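Local coordinates for trehalose-6-phosphate phosphatase-related protein (Thermoplasma acidophilum, PDB 1U02) that removes the phosphate from trehalose 6-phosphate to give free trehalose, using magnesium as cofactor, at residues T41-G46 with L58-I63; R47-I52 with I63-A68; R97-D102 with S132-I137. One frame throughout, in Å; residues are numbered along the deposited sequence.

In the fold
Contacts 1 and 2 belong to one buried beta-alpha-beta unit, and contact 3 lies on the far side of the chain's centre from contact 1. In contact 1 strands 40-44 and 61-64 pair in parallel, mostly through backbone bonds, with mainly apolar packing on both faces. Contact 2 joins the start of helix 49-55 to the end of strand 61-64, shares I63 with contact 1, and adds a capping box and a salt bridge within 47-52, near the metal site. The two touch where T45 packs on I52. Contact 3, about 23 Å centre to centre from contact 2, is a partly buried helix pair in which one tryptophan meets aliphatic groups and an arginine near the surface.

Contact 1: T41-G46 with L58-I63; sequences TYIVTG and LDINMI. With GOL (glycerol), chain F.
Y42 and N61 stand next to each other across the strands, pointing the same way, and CB of N61 sits over one face of the Y42 ring, 3.8 Å from its centroid, a CH-pi contact displaced toward the ring's rim. The Y42 ring reaches that neighbour because CG lies anti to the carbonyl carbon (chi1 -76°). On the same face of the sheet V44 and I63 also run side by side, with V44 CG2 4.1 Å from I63 CD1. The other face carries I43, whose CB meets that of selenomethionine M62 while its CG1 touches I60 CD1.

Between these two layers of side chains runs a parallel ladder, the two strands of a beta-alpha-beta crossover with helix 49-55 between them in the chain. The I43 backbone makes two of its bonds: I43 N gives to N61 O, and I43 O takes a bond of 2.8 Å from I63 N. T45 N then donates to I63 O at 2.9 Å. At the opposite end N61 N reaches T41 O at 3.3 Å, and a glycerol, probably from the crystallisation liquor, enters there: its O1 donates to T41 O and accepts from N61 N, while T41 N bonds to its O2 at 2.9 Å.

Further out, the Y42 ring meets that of F5, N61 OD1 accepts from N73 N, and I52 of helix 49-55 packs on I43 and M62.

Contact 2: R47-I52 with I63-A68; sequences RSPEEI and ICYHGA
Y65 lays one face of its ring over the backbone of S48, whose CA is 4.0 Å from the ring centroid in a CH-pi contact. S48 CB continues along the ring to the phenol end, and P49 CD comes within 3.6 Å of Y65 CE2, the proline ring and the tyrosine crossing at about a right angle. C64 fills in beside them: its SG is 3.8 Å from P49 CG. One backbone bond spans the segments, from Y65 N to R47 O at 3.0 Å. At the ring's edge a water in its plane links Y65 OH to E50 OE1, to which the water donates.

S48 also starts helix 49-55. With OG set between the backbone N and the carbonyl carbon (chi1 62°), it accepts from E51 N, while S48 N returns a bond of 2.9 Å to E51 OE1: a capping box. E51 OE2 takes R47 NH1 in a salt bridge, and K111 pairs with OE1. R47 NE is in turn paired with D9, a magnesium ligand, and this chain of charges is consistent with coupling the first turn of the helix to the metal site.

Contact 3: R97-D102 with S132-I137; sequences RSWVSD and SRIEEI
NH1 of R133 is gripped by two groups, the carboxylate of D102 and the indole of W99. The distance from D102 OD2 to R133 NH1 is 3.5 Å, so this salt bridge carries only a weak hydrogen bond; OD2 comes in at the edge of the guanidinium, near its plane, with the carboxylate turned 76° against it. The same R133 NH1 also stands over the indole face, 3.7 Å from W99 CD1. The guanidinium is not stacked flat: its plane is 66° from that of the indole, and R133 CZ is 5.0 Å from the centroid of the W99 five-membered ring, a cation-pi contact.

The arginine chain gets there by running extended from CG to NE, past the tryptophan in the opposite direction. Along the way R133 CD lies over the six-membered ring of W99, 4.2 Å from its centroid, while CB touches CH2 at the far end of the indole. Two isoleucines meet the same benzo end: CG1 of I137 is 3.6 Å from W99 CH2, and CG1 of I134 comes to the ring's edge at CZ3. Without the indole of W99, as with an alanine here, a gap would probably open between the two helices, and R133 would lose the face its chain lies on, leaving the weak bridge to D102 less supported.

Beyond the pair, I134 and I137 rest on strand 151-155, I137 also touches helix 86-96, and W99 reaches L106. Helix 127-141 packed on the four-stranded antiparallel sheet, with W99 wedged against it, is consistent with the alpha/beta cap domain of HAD-family phosphatases, here away from the metal site.

Contact 1: T41-G46 with L58-I63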
ATOM      1  N   THR A  41      -0.203 -16.073   0.599  1.00 18.80           N
ATOM      2  CA  THR A  41      -0.454 -14.757   0.035  1.00 19.59           C
ATOM      3  C   THR A  41      -0.363 -13.575   0.989  1.00 18.59           C
ATOM      4  O   THR A  41      -0.906 -13.606   2.094  1.00 19.50           O
ATOM      5  CB  THR A  41      -1.835 -14.753  -0.644  1.00 20.88           C
ATOM      6  OG1 THR A  41      -1.922 -15.881  -1.529  1.00 21.53           O
ATOM      7  CG2 THR A  41      -2.040 -13.475  -1.439  1.00 22.08           C
ATOM      8  N   TYR A  42       0.333 -12.532   0.540  1.00 17.31           N
ATOM      9  CA  TYR A  42       0.510 -11.308   1.309  1.00 15.72           C
ATOM     10  C   TYR A  42       0.065 -10.091   0.513  1.00 15.37           C
ATOM     11  O   TYR A  42       0.426  -9.940  -0.656  1.00 15.41           O
ATOM     12  CB  TYR A  42       1.987 -11.095   1.659  1.00 17.08           C
ATOM     13  CG  TYR A  42       2.526 -11.950   2.771  1.00 17.58           C
ATOM     14  CD1 TYR A  42       2.622 -11.452   4.066  1.00 19.29           C
ATOM     15  CD2 TYR A  42       2.978 -13.242   2.525  1.00 19.89           C
ATOM     16  CE1 TYR A  42       3.163 -12.216   5.093  1.00 21.26           C
ATOM     17  CE2 TYR A  42       3.520 -14.022   3.550  1.00 22.53           C
ATOM     18  CZ  TYR A  42       3.609 -13.498   4.828  1.00 22.68           C
ATOM     19  OH  TYR A  42       4.161 -14.245   5.843  1.00 25.81           O
ATOM     20  N   ILE A  43      -0.728  -9.232   1.141  1.00 13.50           N
ATOM     21  CA  ILE A  43      -1.121  -7.983   0.506  1.00 13.87           C
ATOM     22  C   ILE A  43      -0.071  -7.024   1.066  1.00 14.51           C
ATOM     23  O   ILE A  43       0.140  -6.986   2.277  1.00 15.64           O
ATOM     24  CB  ILE A  43      -2.519  -7.490   0.960  1.00 15.23           C
ATOM     25  CG1 ILE A  43      -3.608  -8.446   0.463  1.00 16.89           C
ATOM     26  CG2 ILE A  43      -2.765  -6.083   0.418  1.00 15.53           C
ATOM     27  CD1 ILE A  43      -3.662  -8.585  -1.044  1.00 20.20           C
ATOM     28  N   VAL A  44       0.609  -6.277   0.200  1.00 14.29           N
ATOM     29  CA  VAL A  44       1.625  -5.328   0.652  1.00 15.85           C
ATOM     30  C   VAL A  44       1.133  -3.957   0.229  1.00 17.20           C
ATOM     31  O   VAL A  44       0.989  -3.687  -0.960  1.00 18.73           O
ATOM     32  CB  VAL A  44       2.993  -5.621   0.016  1.00 17.36           C
ATOM     33  CG1 VAL A  44       4.035  -4.656   0.560  1.00 20.30           C
ATOM     34  CG2 VAL A  44       3.396  -7.060   0.310  1.00 19.17           C
ATOM     35  N   THR A  45       0.905  -3.081   1.200  1.00 14.58           N
ATOM     36  CA  THR A  45       0.322  -1.787   0.892  1.00 13.25           C
ATOM     37  C   THR A  45       0.753  -0.675   1.842  1.00 14.23           C
ATOM     38  O   THR A  45       1.396  -0.923   2.863  1.00 12.14           O
ATOM     39  CB  THR A  45      -1.208  -1.940   0.972  1.00 12.59           C
ATOM     40  OG1 THR A  45      -1.857  -0.677   0.792  1.00 14.51           O
ATOM     41  CG2 THR A  45      -1.587  -2.516   2.341  1.00 11.71           C
ATOM     42  N   GLY A  46       0.382   0.553   1.494  1.00 13.74           N
ATOM     43  CA  GLY A  46       0.682   1.688   2.346  1.00 13.21           C
ATOM     44  C   GLY A  46      -0.543   1.919   3.220  1.00 13.88           C
ATOM     45  O   GLY A  46      -0.526   2.728   4.150  1.00 12.95           O
ATOM     46  N   LEU A  58     -10.709 -11.226   3.764  1.00 15.87           N
ATOM     47  CA  LEU A  58     -10.326 -12.616   3.551  1.00 17.10           C
ATOM     48  C   LEU A  58      -9.218 -13.008   4.513  1.00 19.47           C
ATOM     49  O   LEU A  58      -8.552 -12.152   5.101  1.00 18.51           O
ATOM     50  CB  LEU A  58      -9.819 -12.822   2.119  1.00 16.68           C
ATOM     51  CG  LEU A  58     -10.777 -12.495   0.974  1.00 19.10           C
ATOM     52  CD1 LEU A  58     -10.036 -12.612  -0.351  1.00 17.35           C
ATOM     53  CD2 LEU A  58     -11.974 -13.433   1.018  1.00 16.81           C
ATOM     54  N   ASP A  59      -9.014 -14.311   4.651  1.00 20.70           N
ATOM     55  CA  ASP A  59      -7.981 -14.833   5.529  1.00 24.09           C
ATOM     56  C   ASP A  59      -6.634 -14.827   4.812  1.00 23.14           C
ATOM     57  O   ASP A  59      -6.226 -15.833   4.227  1.00 24.23           O
ATOM     58  CB  ASP A  59      -8.343 -16.258   5.965  1.00 26.85           C
ATOM     59  CG  ASP A  59      -7.267 -16.901   6.815  1.00 31.62           C
ATOM     60  OD1 ASP A  59      -6.763 -16.235   7.747  1.00 32.01           O
ATOM     61  OD2 ASP A  59      -6.933 -18.078   6.552  1.00 33.38           O
ATOM     62  N   ILE A  60      -5.964 -13.680   4.834  1.00 21.27           N
ATOM     63  CA  ILE A  60      -4.655 -13.537   4.204  1.00 20.60           C
ATOM     64  C   ILE A  60      -3.772 -12.671   5.085  1.00 19.04           C
ATOM     65  O   ILE A  60      -4.271 -11.949   5.944  1.00 19.15           O
ATOM     66  CB  ILE A  60      -4.732 -12.867   2.799  1.00 21.81           C
ATOM     67  CG1 ILE A  60      -5.804 -11.775   2.783  1.00 22.21           C
ATOM     68  CG2 ILE A  60      -4.991 -13.916   1.729  1.00 25.33           C
ATOM     69  CD1 ILE A  60      -5.444 -10.540   3.534  1.00 21.68           C
ATOM     70  N   ASN A  61      -2.464 -12.753   4.868  1.00 16.93           N
ATOM     71  CA  ASN A  61      -1.517 -11.954   5.629  1.00 16.61           C
ATOM     72  C   ASN A  61      -1.317 -10.611   4.944  1.00 15.99           C
ATOM     73  O   ASN A  61      -1.615 -10.453   3.759  1.00 14.49           O
ATOM     74  CB  ASN A  61      -0.175 -12.680   5.754  1.00 19.80           C
ATOM     75  CG  ASN A  61      -0.258 -13.903   6.649  1.00 21.98           C
ATOM     76  OD1 ASN A  61      -0.931 -13.884   7.678  1.00 24.23           O
ATOM     77  ND2 ASN A  61       0.435 -14.967   6.267  1.00 24.59           N
HETATM   78  N   MSE A  62      -0.809  -9.637   5.686  1.00 14.46           N
HETATM   79  CA  MSE A  62      -0.591  -8.336   5.096  1.00 16.01           C
HETATM   80  C   MSE A  62       0.540  -7.550   5.732  1.00 15.31           C
HETATM   81  O   MSE A  62       0.804  -7.654   6.931  1.00 16.30           O
HETATM   82  CB  MSE A  62      -1.891  -7.520   5.140  1.00 18.07           C
HETATM   83  CG  MSE A  62      -2.500  -7.382   6.523  1.00 21.55           C
HETATM   84 SE   MSE A  62      -4.271  -6.554   6.522  1.00 30.77          SE
HETATM   85  CE  MSE A  62      -5.336  -8.077   6.018  1.00 23.66           C
ATOM     86  N   ILE A  63       1.223  -6.791   4.887  1.00 12.46           N
ATOM     87  CA  ILE A  63       2.304  -5.919   5.303  1.00 13.16           C
ATOM     88  C   ILE A  63       1.707  -4.546   5.004  1.00 12.63           C
ATOM     89  O   ILE A  63       1.516  -4.194   3.841  1.00 12.51           O
ATOM     90  CB  ILE A  63       3.583  -6.148   4.452  1.00 14.39           C
ATOM     91  CG1 ILE A  63       4.143  -7.548   4.728  1.00 14.76           C
ATOM     92  CG2 ILE A  63       4.638  -5.100   4.789  1.00 14.76           C
ATOM     93  CD1 ILE A  63       5.304  -7.940   3.823  1.00 16.29           C
TER
HETATM   94  C1  GOL F 252      -1.675 -17.003   3.988  1.00 30.42           C
HETATM   95  O1  GOL F 252      -1.345 -15.442   4.155  1.00 33.27           O
HETATM   96  C2  GOL F 252      -2.684 -17.529   3.181  1.00 30.22           C
HETATM   97  O2  GOL F 252      -2.315 -17.554   1.886  1.00 25.20           O
HETATM   98  C3  GOL F 252      -3.631 -17.829   3.871  1.00 28.60           C
HETATM   99  O3  GOL F 252      -4.509 -18.017   5.150  1.00 34.06           O

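Contact 2: R47-I52 with I63-A68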
ATOM      1  N   ARG A  47      -1.619   1.202   2.901  1.00 12.71           N
ATOM      2  CA  ARG A  47      -2.873   1.289   3.649  1.00 11.46           C
ATOM      3  C   ARG A  47      -2.667   0.669   5.027  1.00 11.87           C
ATOM      4  O   ARG A  47      -1.675  -0.015   5.264  1.00 12.24           O
ATOM      5  CB  ARG A  47      -3.979   0.504   2.941  1.00 11.44           C
ATOM      6  CG  ARG A  47      -4.328   0.973   1.541  1.00 14.97           C
ATOM      7  CD  ARG A  47      -5.370   2.080   1.550  1.00 14.56           C
ATOM      8  NE  ARG A  47      -5.913   2.276   0.211  1.00 14.81           N
ATOM      9  CZ  ARG A  47      -7.001   2.983  -0.069  1.00 11.51           C
ATOM     10  NH1 ARG A  47      -7.682   3.574   0.902  1.00  9.60           N
ATOM     11  NH2 ARG A  47      -7.409   3.087  -1.330  1.00 11.60           N
ATOM     12  N   SER A  48      -3.619   0.908   5.924  1.00 10.23           N
ATOM     13  CA  SER A  48      -3.572   0.361   7.274  1.00 10.31           C
ATOM     14  C   SER A  48      -4.231  -1.018   7.277  1.00 12.30           C
ATOM     15  O   SER A  48      -4.918  -1.395   6.328  1.00 11.49           O
ATOM     16  CB  SER A  48      -4.350   1.263   8.231  1.00 11.01           C
ATOM     17  OG  SER A  48      -5.718   1.321   7.840  1.00 11.42           O
ATOM     18  N   PRO A  49      -4.031  -1.789   8.357  1.00 13.64           N
ATOM     19  CA  PRO A  49      -4.631  -3.122   8.456  1.00 14.60           C
ATOM     20  C   PRO A  49      -6.150  -2.983   8.547  1.00 13.17           C
ATOM     21  O   PRO A  49      -6.892  -3.832   8.057  1.00 12.62           O
ATOM     22  CB  PRO A  49      -4.044  -3.687   9.750  1.00 14.13           C
ATOM     23  CG  PRO A  49      -2.792  -2.907   9.956  1.00 18.72           C
ATOM     24  CD  PRO A  49      -3.149  -1.519   9.505  1.00 15.59           C
ATOM     25  N   GLU A  50      -6.611  -1.909   9.183  1.00 13.53           N
ATOM     26  CA  GLU A  50      -8.045  -1.694   9.318  1.00 14.70           C
ATOM     27  C   GLU A  50      -8.664  -1.493   7.933  1.00 13.41           C
ATOM     28  O   GLU A  50      -9.772  -1.959   7.674  1.00 13.65           O
ATOM     29  CB  GLU A  50      -8.345  -0.473  10.203  1.00 17.01           C
ATOM     30  CG  GLU A  50      -7.957  -0.620  11.669  1.00 21.08           C
ATOM     31  CD  GLU A  50      -6.456  -0.717  11.875  1.00 23.14           C
ATOM     32  OE1 GLU A  50      -5.726   0.134  11.327  1.00 19.39           O
ATOM     33  OE2 GLU A  50      -6.005  -1.640  12.589  1.00 27.19           O
ATOM     34  N   GLU A  51      -7.951  -0.799   7.046  1.00 12.03           N
ATOM     35  CA  GLU A  51      -8.452  -0.563   5.694  1.00 14.16           C
ATOM     36  C   GLU A  51      -8.499  -1.840   4.859  1.00 12.85           C
ATOM     37  O   GLU A  51      -9.537  -2.186   4.300  1.00 13.04           O
ATOM     38  CB  GLU A  51      -7.591   0.477   4.967  1.00 11.82           C
ATOM     39  CG  GLU A  51      -7.869   1.908   5.384  1.00 15.39           C
ATOM     40  CD  GLU A  51      -6.899   2.895   4.757  1.00 16.79           C
ATOM     41  OE1 GLU A  51      -5.696   2.817   5.074  1.00 16.99           O
ATOM     42  OE2 GLU A  51      -7.340   3.744   3.945  1.00 17.82           O
ATOM     43  N   ILE A  52      -7.378  -2.544   4.769  1.00 14.84           N
ATOM     44  CA  ILE A  52      -7.353  -3.760   3.969  1.00 12.95           C
ATOM     45  C   ILE A  52      -8.322  -4.798   4.519  1.00 13.45           C
ATOM     46  O   ILE A  52      -8.970  -5.509   3.750  1.00 11.71           O
ATOM     47  CB  ILE A  52      -5.938  -4.364   3.906  1.00 14.15           C
ATOM     48  CG1 ILE A  52      -4.972  -3.340   3.313  1.00 15.31           C
ATOM     49  CG2 ILE A  52      -5.942  -5.615   3.019  1.00 12.50           C
ATOM     50  CD1 ILE A  52      -5.307  -2.945   1.875  1.00 16.13           C
ATOM     51  N   ILE A  63       1.223  -6.791   4.887  1.00 12.46           N
ATOM     52  CA  ILE A  63       2.304  -5.919   5.303  1.00 13.16           C
ATOM     53  C   ILE A  63       1.707  -4.546   5.004  1.00 12.63           C
ATOM     54  O   ILE A  63       1.516  -4.194   3.841  1.00 12.51           O
ATOM     55  CB  ILE A  63       3.583  -6.148   4.452  1.00 14.39           C
ATOM     56  CG1 ILE A  63       4.143  -7.548   4.728  1.00 14.76           C
ATOM     57  CG2 ILE A  63       4.638  -5.100   4.789  1.00 14.76           C
ATOM     58  CD1 ILE A  63       5.304  -7.940   3.823  1.00 16.29           C
ATOM     59  N   CYS A  64       1.385  -3.788   6.052  1.00 12.02           N
ATOM     60  CA  CYS A  64       0.768  -2.470   5.886  1.00 11.45           C
ATOM     61  C   CYS A  64       1.692  -1.301   6.202  1.00 13.41           C
ATOM     62  O   CYS A  64       2.779  -1.492   6.746  1.00 13.03           O
ATOM     63  CB  CYS A  64      -0.484  -2.384   6.762  1.00 11.43           C
ATOM     64  SG  CYS A  64      -1.713  -3.659   6.363  1.00 13.38           S
ATOM     65  N   TYR A  65       1.248  -0.093   5.854  1.00 11.57           N
ATOM     66  CA  TYR A  65       2.034   1.123   6.084  1.00 12.16           C
ATOM     67  C   TYR A  65       3.438   0.969   5.494  1.00 14.10           C
ATOM     68  O   TYR A  65       4.422   1.428   6.082  1.00 11.94           O
ATOM     69  CB  TYR A  65       2.161   1.412   7.585  1.00 12.45           C
ATOM     70  CG  TYR A  65       0.868   1.678   8.326  1.00 12.93           C
ATOM     71  CD1 TYR A  65       0.089   2.798   8.037  1.00 12.89           C
ATOM     72  CD2 TYR A  65       0.454   0.839   9.361  1.00 13.16           C
ATOM     73  CE1 TYR A  65      -1.068   3.082   8.761  1.00 12.56           C
ATOM     74  CE2 TYR A  65      -0.704   1.113  10.096  1.00 14.29           C
ATOM     75  CZ  TYR A  65      -1.455   2.238   9.792  1.00 13.58           C
ATOM     76  OH  TYR A  65      -2.567   2.534  10.539  1.00 11.20           O
ATOM     77  N   HIS A  66       3.527   0.318   4.340  1.00 14.36           N
ATOM     78  CA  HIS A  66       4.812   0.107   3.677  1.00 14.59           C
ATOM     79  C   HIS A  66       5.794  -0.663   4.563  1.00 14.67           C
ATOM     80  O   HIS A  66       7.010  -0.594   4.362  1.00 14.34           O
ATOM     81  CB  HIS A  66       5.425   1.453   3.265  1.00 15.74           C
ATOM     82  CG  HIS A  66       4.708   2.122   2.131  1.00 16.93           C
ATOM     83  ND1 HIS A  66       4.888   1.752   0.817  1.00 19.69           N
ATOM     84  CD2 HIS A  66       3.790   3.118   2.121  1.00 17.85           C
ATOM     85  CE1 HIS A  66       4.111   2.492   0.043  1.00 18.75           C
ATOM     86  NE2 HIS A  66       3.435   3.328   0.810  1.00 18.47           N
ATOM     87  N   GLY A  67       5.258  -1.393   5.540  1.00 13.75           N
ATOM     88  CA  GLY A  67       6.104  -2.180   6.425  1.00 15.06           C
ATOM     89  C   GLY A  67       6.100  -1.832   7.906  1.00 14.83           C
ATOM     90  O   GLY A  67       6.639  -2.594   8.706  1.00 13.81           O
ATOM     91  N   ALA A  68       5.494  -0.711   8.292  1.00 14.24           N
ATOM     92  CA  ALA A  68       5.477  -0.318   9.702  1.00 13.51           C
ATOM     93  C   ALA A  68       4.680  -1.271  10.589  1.00 14.60           C
ATOM     94  O   ALA A  68       4.966  -1.411  11.778  1.00 15.06           O
ATOM     95  CB  ALA A  68       4.931   1.101   9.847  1.00 13.46           C
TER
HETATM   96  O   HOH W   1      -3.434   0.746  12.305  1.00 19.75           O

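Contact 3: R97-D102 with S132-I137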
ATOM      1  N   ARG A  97      -6.471  18.561  11.290  1.00 17.24           N
ATOM      2  CA  ARG A  97      -7.785  18.260  10.717  1.00 19.73           C
ATOM      3  C   ARG A  97      -8.558  19.490  10.241  1.00 19.76           C
ATOM      4  O   ARG A  97      -9.338  19.404   9.295  1.00 18.43           O
ATOM      5  CB  ARG A  97      -8.647  17.474  11.713  1.00 22.94           C
ATOM      6  CG  ARG A  97      -9.170  18.290  12.877  1.00 29.10           C
ATOM      7  CD  ARG A  97     -10.011  17.425  13.806  1.00 33.24           C
ATOM      8  NE  ARG A  97     -10.485  18.169  14.968  1.00 37.43           N
ATOM      9  CZ  ARG A  97     -11.390  19.142  14.918  1.00 38.38           C
ATOM     10  NH1 ARG A  97     -11.931  19.495  13.758  1.00 38.93           N
ATOM     11  NH2 ARG A  97     -11.750  19.765  16.031  1.00 40.52           N
ATOM     12  N   SER A  98      -8.332  20.631  10.882  1.00 20.28           N
ATOM     13  CA  SER A  98      -9.034  21.853  10.506  1.00 21.60           C
ATOM     14  C   SER A  98      -8.594  22.418   9.153  1.00 20.54           C
ATOM     15  O   SER A  98      -9.240  23.320   8.618  1.00 19.74           O
ATOM     16  CB  SER A  98      -8.851  22.927  11.583  1.00 22.64           C
ATOM     17  OG  SER A  98      -7.514  23.393  11.604  1.00 26.62           O
ATOM     18  N   TRP A  99      -7.509  21.891   8.593  1.00 18.44           N
ATOM     19  CA  TRP A  99      -7.029  22.386   7.308  1.00 17.09           C
ATOM     20  C   TRP A  99      -8.011  22.127   6.170  1.00 15.22           C
ATOM     21  O   TRP A  99      -7.900  22.730   5.101  1.00 12.83           O
ATOM     22  CB  TRP A  99      -5.671  21.773   6.963  1.00 19.96           C
ATOM     23  CG  TRP A  99      -4.561  22.190   7.897  1.00 21.65           C
ATOM     24  CD1 TRP A  99      -4.645  23.080   8.930  1.00 23.03           C
ATOM     25  CD2 TRP A  99      -3.210  21.722   7.878  1.00 20.58           C
ATOM     26  NE1 TRP A  99      -3.427  23.191   9.558  1.00 23.19           N
ATOM     27  CE2 TRP A  99      -2.528  22.368   8.931  1.00 21.57           C
ATOM     28  CE3 TRP A  99      -2.506  20.813   7.073  1.00 20.32           C
ATOM     29  CZ2 TRP A  99      -1.171  22.136   9.199  1.00 20.86           C
ATOM     30  CZ3 TRP A  99      -1.155  20.582   7.341  1.00 20.15           C
ATOM     31  CH2 TRP A  99      -0.507  21.241   8.394  1.00 19.46           C
ATOM     32  N   VAL A 100      -8.968  21.228   6.390  1.00 13.98           N
ATOM     33  CA  VAL A 100      -9.961  20.948   5.362  1.00 14.34           C
ATOM     34  C   VAL A 100     -10.779  22.210   5.064  1.00 14.39           C
ATOM     35  O   VAL A 100     -11.320  22.359   3.972  1.00 14.01           O
ATOM     36  CB  VAL A 100     -10.926  19.807   5.772  1.00 13.44           C
ATOM     37  CG1 VAL A 100     -10.148  18.505   5.936  1.00 14.99           C
ATOM     38  CG2 VAL A 100     -11.649  20.158   7.067  1.00 15.29           C
ATOM     39  N   SER A 101     -10.874  23.112   6.035  1.00 15.90           N
ATOM     40  CA  SER A 101     -11.617  24.351   5.823  1.00 19.37           C
ATOM     41  C   SER A 101     -10.672  25.447   5.317  1.00 19.28           C
ATOM     42  O   SER A 101     -11.080  26.328   4.563  1.00 19.24           O
ATOM     43  CB  SER A 101     -12.328  24.796   7.111  1.00 18.99           C
ATOM     44  OG  SER A 101     -11.416  25.038   8.167  1.00 21.28           O
ATOM     45  N   ASP A 102      -9.404  25.380   5.714  1.00 19.53           N
ATOM     46  CA  ASP A 102      -8.429  26.368   5.259  1.00 20.61           C
ATOM     47  C   ASP A 102      -8.152  26.181   3.766  1.00 20.80           C
ATOM     48  O   ASP A 102      -7.915  27.147   3.037  1.00 20.06           O
ATOM     49  CB  ASP A 102      -7.118  26.242   6.041  1.00 22.29           C
ATOM     50  CG  ASP A 102      -7.295  26.494   7.528  1.00 24.44           C
ATOM     51  OD1 ASP A 102      -8.128  27.349   7.901  1.00 25.20           O
ATOM     52  OD2 ASP A 102      -6.586  25.849   8.326  1.00 27.19           O
ATOM     53  N   SER A 132       4.242  23.192   2.440  1.00 17.35           N
ATOM     54  CA  SER A 132       5.171  23.705   3.442  1.00 18.87           C
ATOM     55  C   SER A 132       4.630  23.489   4.855  1.00 17.58           C
ATOM     56  O   SER A 132       5.400  23.232   5.780  1.00 17.42           O
ATOM     57  CB  SER A 132       5.453  25.198   3.211  1.00 20.51           C
ATOM     58  OG  SER A 132       4.308  25.993   3.469  1.00 24.26           O
ATOM     59  N   ARG A 133       3.311  23.590   5.021  1.00 16.74           N
ATOM     60  CA  ARG A 133       2.700  23.372   6.337  1.00 17.02           C
ATOM     61  C   ARG A 133       2.886  21.924   6.758  1.00 16.64           C
ATOM     62  O   ARG A 133       3.208  21.637   7.908  1.00 16.04           O
ATOM     63  CB  ARG A 133       1.196  23.667   6.323  1.00 19.63           C
ATOM     64  CG  ARG A 133       0.800  25.129   6.292  1.00 22.85           C
ATOM     65  CD  ARG A 133      -0.692  25.243   6.606  1.00 27.86           C
ATOM     66  NE  ARG A 133      -1.202  26.606   6.522  1.00 29.17           N
ATOM     67  CZ  ARG A 133      -2.457  26.950   6.794  1.00 31.16           C
ATOM     68  NH1 ARG A 133      -3.335  26.028   7.174  1.00 30.78           N
ATOM     69  NH2 ARG A 133      -2.837  28.217   6.688  1.00 29.91           N
ATOM     70  N   ILE A 134       2.655  21.012   5.822  1.00 16.74           N
ATOM     71  CA  ILE A 134       2.797  19.585   6.101  1.00 16.69           C
ATOM     72  C   ILE A 134       4.238  19.260   6.493  1.00 17.48           C
ATOM     73  O   ILE A 134       4.480  18.530   7.453  1.00 19.23           O
ATOM     74  CB  ILE A 134       2.392  18.745   4.871  1.00 16.38           C
ATOM     75  CG1 ILE A 134       0.889  18.893   4.629  1.00 17.24           C
ATOM     76  CG2 ILE A 134       2.759  17.278   5.084  1.00 15.91           C
ATOM     77  CD1 ILE A 134       0.414  18.304   3.311  1.00 15.79           C
ATOM     78  N   GLU A 135       5.195  19.819   5.763  1.00 17.48           N
ATOM     79  CA  GLU A 135       6.600  19.571   6.058  1.00 19.24           C
ATOM     80  C   GLU A 135       6.970  20.114   7.437  1.00 19.97           C
ATOM     81  O   GLU A 135       7.800  19.534   8.133  1.00 18.52           O
ATOM     82  CB  GLU A 135       7.471  20.196   4.966  1.00 20.93           C
ATOM     83  CG  GLU A 135       7.091  19.678   3.585  1.00 23.54           C
ATOM     84  CD  GLU A 135       7.854  20.338   2.456  1.00 25.57           C
ATOM     85  OE1 GLU A 135       8.055  21.568   2.509  1.00 25.59           O
ATOM     86  OE2 GLU A 135       8.236  19.619   1.504  1.00 25.66           O
ATOM     87  N   GLU A 136       6.340  21.216   7.835  1.00 19.21           N
ATOM     88  CA  GLU A 136       6.603  21.810   9.144  1.00 20.17           C
ATOM     89  C   GLU A 136       6.107  20.861  10.233  1.00 19.01           C
ATOM     90  O   GLU A 136       6.787  20.631  11.238  1.00 16.55           O
ATOM     91  CB  GLU A 136       5.900  23.167   9.258  1.00 24.00           C
ATOM     92  CG  GLU A 136       6.060  23.853  10.605  1.00 28.87           C
ATOM     93  CD  GLU A 136       5.469  25.255  10.615  1.00 34.83           C
ATOM     94  OE1 GLU A 136       4.260  25.400  10.317  1.00 38.04           O
ATOM     95  OE2 GLU A 136       6.214  26.216  10.917  1.00 36.53           O
ATOM     96  N   ILE A 137       4.916  20.308  10.031  1.00 16.66           N
ATOM     97  CA  ILE A 137       4.360  19.367  10.991  1.00 15.92           C
ATOM     98  C   ILE A 137       5.275  18.145  11.086  1.00 14.68           C
ATOM     99  O   ILE A 137       5.515  17.617  12.170  1.00 13.89           O
ATOM    100  CB  ILE A 137       2.941  18.921  10.571  1.00 15.60           C
ATOM    101  CG1 ILE A 137       1.953  20.062  10.812  1.00 16.63           C
ATOM    102  CG2 ILE A 137       2.510  17.700  11.368  1.00 17.06           C
ATOM    103  CD1 ILE A 137       1.784  20.419  12.286  1.00 14.72           C
TER